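Local coordinates for HNH endonuclease (Geobacter metallireducens, PDB 4H9D), which probably nicks nucleic acid as a metal-dependent endonuclease of the HNH family, at residues K14-K19 / G61-R66; C38-E43 / N68-C73. All coordinates share one frame; numbering follows the deposited sequence.

Contact 1. Residues K14-K19 / G61-R66; sequences KREKEK and GGKSTR
Glu16 and Ser64 grip each other twice, each giving one side-chain group and one backbone group. The hydroxyl OG of Ser64 donates to the carbonyl O of Glu16 at 2.6 Å, coming in from above the carbonyl plane and away from its lone pairs. In return the backbone N of Ser64 points at the carboxylate, with N to OE2 of Glu16 at 2.7 Å and an N-H...O angle of 157°. That donor meets OE2 on its anti side, somewhat out of the carboxylate plane. Glu16 gets its carboxylate there by bending: CG lies anti to its own carbonyl carbon, and the bend at chi2 (-35°) turns the carboxylate across to the backbone N of Ser64 instead of letting it reach straight out from the helix.

The loop belongs to the ββα unit of the HNH fold: 61-66 lies on the long connection between strands 50-54 and 69-73, and helix 10-24 packs against it. Ser64 OG is also hydrogen-bonded to His54 NE2, which links the helix backbone through one hydroxyl to the end of the first strand.

Lys19, one turn further along the helix, completes the grip on Glu16. Its chain bends at chi3 and chi4 and brings NZ to 2.8 Å from OE2 of Glu16, on the syn lone pair, with a weaker bond to OE1. OE2 thus accepts from two donors, which should restrict rotation of the carboxylate and probably stabilises its charge. Lys63 slants across Glu16 with its aliphatic part, CD lying 3.6 Å from CD of Glu16. Its ammonium group goes elsewhere, NZ staying 5.5 Å from OE2 of Glu16. CB of Lys19 also packs on CB of Ser64 at 4.1 Å.

Contact 2. Residues C38-E43 / N68-C73; sequences CHYCGE and NVVPAC. With ZN (zinc ion), chain D.
Cys38 and Cys73 meet at the zinc ion, the tight end of this contact. SG of Cys38 binds the metal at 2.3 Å and also accepts the backbone N-H of Cys73, N to SG 3.4 Å, with weaker N-H bonds from Tyr40 and Cys41. These would help spread the thiolate's charge. Cys41 supplies a third sulfur from the turn of a zinc knuckle. One residue further along, His39 N donates to Pro71 O at 2.9 Å, nearly straight (165°), tying knuckle to strand. Tyr40 presents a ring edge to Ala72, CE2 to CB 3.7 Å, and its hydroxyl is hydrogen-bonded to Asp53.

The solvent side is at His39, which is exposed although the Val70 it lies on is buried. Its CG is anti to the backbone N (chi1 -175°), which lays the imidazole face against Val70 CG2 in a CH-pi contact modelled too close to be trusted in detail. Val70 CG1 reaches Tyr40 CE2 at 4.2 Å. Cutting Val70 back to an alanine would probably open a gap beside the Tyr40 ring and leave the imidazole with less to lie on.

Strand 69-73 pairs antiparallel with strand 50-54, and Val70 and Pro71 also touch helix 27-34. Cys73 caps the N-terminus of helix 74-82, whose Cys76 supplies the fourth zinc ligand.

Contact 2 is the more buried of the two, lying nearer the centre of the chain, while contact 1 is partly buried and sits further out, where helix 10-24 meets the loop. Their chemistry follows: a metal site, backbone bonds and apolar packing in contact 2, against a charged network with a buried glutamate and serine in contact 1. Both use the same ββα unit, since 61-66 runs, one residue later, into 68-73. Although the contact centres are about 17 Å apart, the two meet at that junction, where Asn68 ND2 probably donates to Lys63 O at 2.6 Å and Val69 CG2 packs against Ser64 CA.

Contact 1. Residues K14-K19 / G61-R66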
loop_
_atom_site.group_PDB
_atom_site.type_symbol
_atom_site.label_atom_id
_atom_site.label_comp_id
_atom_site.label_asym_id
_atom_site.label_seq_id
_atom_site.Cartn_x
_atom_site.Cartn_y
_atom_site.Cartn_z
ATOM N N LYS A 14 4.381 3.592 21.961
ATOM C CA LYS A 14 4.745 4.966 22.271
ATOM C C LYS A 14 6.055 4.943 23.020
ATOM O O LYS A 14 6.997 5.652 22.678
ATOM C CB LYS A 14 3.698 5.625 23.155
ATOM C CG LYS A 14 2.561 6.314 22.421
ATOM C CD LYS A 14 1.736 7.128 23.412
ATOM C CE LYS A 14 2.643 8.055 24.236
ATOM N NZ LYS A 14 1.920 8.806 25.305
ATOM N N ARG A 15 6.096 4.113 24.053
ATOM C CA ARG A 15 7.274 3.971 24.893
ATOM C C ARG A 15 8.534 3.852 24.054
ATOM O O ARG A 15 9.559 4.450 24.380
ATOM C CB ARG A 15 7.127 2.737 25.786
ATOM C CG ARG A 15 8.328 2.460 26.663
ATOM C CD ARG A 15 8.622 3.637 27.560
ATOM N NE ARG A 15 9.885 3.472 28.272
ATOM C CZ ARG A 15 10.446 4.409 29.032
ATOM N NH1 ARG A 15 9.859 5.595 29.188
ATOM N NH2 ARG A 15 11.597 4.156 29.641
ATOM N N GLU A 16 8.449 3.074 22.976
ATOM C CA GLU A 16 9.581 2.864 22.081
ATOM C C GLU A 16 9.780 4.045 21.161
ATOM O O GLU A 16 10.905 4.348 20.782
ATOM C CB GLU A 16 9.394 1.599 21.231
ATOM C CG GLU A 16 9.695 0.312 21.957
ATOM C CD GLU A 16 10.837 0.458 22.940
ATOM O OE1 GLU A 16 10.569 0.885 24.080
ATOM O OE2 GLU A 16 12.003 0.168 22.580
ATOM N N LYS A 17 8.686 4.702 20.799
ATOM C CA LYS A 17 8.752 5.864 19.915
ATOM C C LYS A 17 9.342 7.078 20.623
ATOM O O LYS A 17 9.808 8.011 19.971
ATOM C CB LYS A 17 7.364 6.207 19.369
ATOM C CG LYS A 17 6.915 5.325 18.211
ATOM C CD LYS A 17 5.634 5.867 17.591
ATOM C CE LYS A 17 5.204 5.055 16.383
ATOM N NZ LYS A 17 3.848 5.454 15.904
ATOM N N GLU A 18 9.314 7.062 21.954
ATOM C CA GLU A 18 9.868 8.144 22.742
ATOM C C GLU A 18 11.346 7.891 22.950
ATOM O O GLU A 18 12.163 8.790 22.770
ATOM C CB GLU A 18 9.177 8.245 24.094
ATOM C CG GLU A 18 7.934 9.110 24.102
ATOM C CD GLU A 18 7.304 9.186 25.482
ATOM O OE1 GLU A 18 8.006 9.585 26.443
ATOM O OE2 GLU A 18 6.107 8.840 25.604
ATOM N N LYS A 19 11.702 6.675 23.339
ATOM C CA LYS A 19 13.104 6.341 23.525
ATOM C C LYS A 19 13.825 6.556 22.190
ATOM O O LYS A 19 15.001 6.910 22.161
ATOM C CB LYS A 19 13.242 4.889 23.975
ATOM C CG LYS A 19 12.642 4.620 25.350
ATOM C CD LYS A 19 12.468 3.136 25.561
ATOM C CE LYS A 19 13.775 2.409 25.312
ATOM N NZ LYS A 19 13.543 1.053 24.741
ATOM N N GLY A 61 7.431 -5.725 17.949
ATOM C CA GLY A 61 8.129 -5.990 19.195
ATOM C C GLY A 61 9.502 -5.358 19.358
ATOM O O GLY A 61 9.970 -5.208 20.486
ATOM N N GLY A 62 10.147 -5.000 18.248
ATOM C CA GLY A 62 11.464 -4.380 18.301
ATOM C C GLY A 62 11.597 -3.184 19.236
ATOM O O GLY A 62 10.644 -2.415 19.461
ATOM N N LYS A 63 12.796 -3.022 19.786
ATOM C CA LYS A 63 13.071 -1.923 20.703
ATOM C C LYS A 63 13.890 -0.795 20.065
ATOM O O LYS A 63 14.512 -0.980 19.017
ATOM C CB LYS A 63 13.818 -2.455 21.928
ATOM C CG LYS A 63 13.058 -3.552 22.655
ATOM C CD LYS A 63 11.672 -3.055 23.042
ATOM C CE LYS A 63 10.779 -4.176 23.527
ATOM N NZ LYS A 63 11.364 -4.854 24.710
ATOM N N SER A 64 13.865 0.377 20.695
ATOM C CA SER A 64 14.646 1.504 20.218
ATOM C C SER A 64 15.948 1.465 21.008
ATOM O O SER A 64 16.041 2.034 22.088
ATOM C CB SER A 64 13.916 2.815 20.484
ATOM O OG SER A 64 12.784 2.944 19.639
ATOM N N THR A 65 16.939 0.749 20.486
ATOM C CA THR A 65 18.231 0.640 21.155
ATOM C C THR A 65 19.309 0.626 20.082
ATOM O O THR A 65 19.023 0.306 18.924
ATOM C CB THR A 65 18.349 -0.663 21.990
ATOM O OG1 THR A 65 18.433 -1.792 21.114
ATOM C CG2 THR A 65 17.145 -0.830 22.896
ATOM N N ARG A 66 20.540 0.971 20.457
ATOM C CA ARG A 66 21.649 1.004 19.508
ATOM C C ARG A 66 21.704 -0.249 18.654
ATOM O O ARG A 66 22.010 -0.184 17.452
ATOM C CB ARG A 66 22.974 1.174 20.244
ATOM C CG ARG A 66 23.153 2.536 20.877
ATOM C CD ARG A 66 24.510 2.646 21.521
ATOM N NE ARG A 66 24.609 1.845 22.736
ATOM C CZ ARG A 66 25.691 1.806 23.507
ATOM N NH1 ARG A 66 26.759 2.520 23.177
ATOM N NH2 ARG A 66 25.705 1.070 24.612
#

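Contact 2. Residues C38-E43 / N68-C73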
loop_
_atom_site.group_PDB
_atom_site.type_symbol
_atom_site.label_atom_id
_atom_site.label_comp_id
_atom_site.label_asym_id
_atom_site.label_seq_id
_atom_site.Cartn_x
_atom_site.Cartn_y
_atom_site.Cartn_z
ATOM N N CYS A 38 24.736 4.147 4.581
ATOM C CA CYS A 38 23.411 3.542 4.695
ATOM C C CYS A 38 23.597 2.073 5.060
ATOM O O CYS A 38 24.299 1.335 4.372
ATOM C CB CYS A 38 22.666 3.645 3.376
ATOM S SG CYS A 38 21.163 2.678 3.363
ATOM N N HIS A 39 22.961 1.644 6.137
ATOM C CA HIS A 39 23.123 0.276 6.605
ATOM C C HIS A 39 22.712 -0.825 5.643
ATOM O O HIS A 39 23.309 -1.909 5.653
ATOM C CB HIS A 39 22.384 0.087 7.919
ATOM C CG HIS A 39 22.590 -1.260 8.522
ATOM N ND1 HIS A 39 21.621 -2.241 8.503
ATOM C CD2 HIS A 39 23.669 -1.805 9.131
ATOM C CE1 HIS A 39 22.095 -3.335 9.074
ATOM N NE2 HIS A 39 23.335 -3.097 9.465
ATOM N N TYR A 40 21.708 -0.549 4.810
ATOM C CA TYR A 40 21.223 -1.545 3.865
ATOM C C TYR A 40 22.038 -1.604 2.587
ATOM O O TYR A 40 22.576 -2.659 2.249
ATOM C CB TYR A 40 19.742 -1.294 3.564
ATOM C CG TYR A 40 18.891 -1.452 4.804
ATOM C CD1 TYR A 40 18.809 -2.696 5.461
ATOM C CD2 TYR A 40 18.240 -0.350 5.386
ATOM C CE1 TYR A 40 18.114 -2.842 6.665
ATOM C CE2 TYR A 40 17.536 -0.482 6.600
ATOM C CZ TYR A 40 17.485 -1.735 7.225
ATOM O OH TYR A 40 16.816 -1.893 8.412
ATOM N N CYS A 41 22.161 -0.488 1.874
ATOM C CA CYS A 41 22.934 -0.525 0.634
ATOM C C CYS A 41 24.423 -0.183 0.753
ATOM O O CYS A 41 25.168 -0.365 -0.197
ATOM C CB CYS A 41 22.273 0.351 -0.432
ATOM S SG CYS A 41 22.173 2.099 -0.047
ATOM N N GLY A 42 24.855 0.299 1.911
ATOM C CA GLY A 42 26.262 0.621 2.099
ATOM C C GLY A 42 26.744 1.798 1.264
ATOM O O GLY A 42 27.943 2.084 1.206
ATOM N N GLU A 43 25.810 2.479 0.608
ATOM C CA GLU A 43 26.131 3.629 -0.216
ATOM C C GLU A 43 26.349 4.811 0.719
ATOM O O GLU A 43 25.926 4.765 1.866
ATOM C CB GLU A 43 24.968 3.914 -1.162
ATOM C CG GLU A 43 25.284 4.925 -2.233
ATOM C CD GLU A 43 24.156 5.086 -3.225
ATOM O OE1 GLU A 43 23.527 4.062 -3.579
ATOM O OE2 GLU A 43 23.912 6.235 -3.659
ATOM N N ASN A 68 19.139 -2.412 17.735
ATOM C CA ASN A 68 18.052 -2.554 16.779
ATOM C C ASN A 68 17.860 -1.297 15.913
ATOM O O ASN A 68 17.075 -1.274 14.968
ATOM C CB ASN A 68 16.774 -2.904 17.557
ATOM C CG ASN A 68 15.615 -3.226 16.662
ATOM O OD1 ASN A 68 15.750 -3.982 15.694
ATOM N ND2 ASN A 68 14.452 -2.663 16.981
ATOM N N VAL A 69 18.590 -0.249 16.241
ATOM C CA VAL A 69 18.497 0.989 15.491
ATOM C C VAL A 69 19.635 1.019 14.480
ATOM O O VAL A 69 20.732 0.524 14.751
ATOM C CB VAL A 69 18.538 2.193 16.454
ATOM C CG1 VAL A 69 19.196 3.370 15.811
ATOM C CG2 VAL A 69 17.116 2.550 16.864
ATOM N N VAL A 70 19.363 1.597 13.317
ATOM C CA VAL A 70 20.330 1.642 12.234
ATOM C C VAL A 70 20.020 2.803 11.262
ATOM O O VAL A 70 18.849 3.171 11.078
ATOM C CB VAL A 70 20.267 0.302 11.500
ATOM C CG1 VAL A 70 19.558 0.452 10.177
ATOM C CG2 VAL A 70 21.634 -0.257 11.338
ATOM N N PRO A 71 21.055 3.390 10.619
ATOM C CA PRO A 71 20.864 4.505 9.674
ATOM C C PRO A 71 20.467 3.993 8.301
ATOM O O PRO A 71 21.071 3.053 7.805
ATOM C CB PRO A 71 22.244 5.175 9.607
ATOM C CG PRO A 71 23.115 4.420 10.617
ATOM C CD PRO A 71 22.481 3.059 10.730
ATOM N N ALA A 72 19.468 4.604 7.677
ATOM C CA ALA A 72 19.060 4.158 6.352
ATOM C C ALA A 72 18.701 5.338 5.454
ATOM O O ALA A 72 18.215 6.365 5.930
ATOM C CB ALA A 72 17.886 3.211 6.463
ATOM N N CYS A 73 18.955 5.189 4.154
ATOM C CA CYS A 73 18.644 6.231 3.171
ATOM C C CYS A 73 17.171 6.131 2.775
ATOM O O CYS A 73 16.531 5.096 2.969
ATOM C CB CYS A 73 19.516 6.079 1.923
ATOM S SG CYS A 73 19.014 4.735 0.796
HETATM ZN ZN ZN D . 20.301 2.591 1.217
#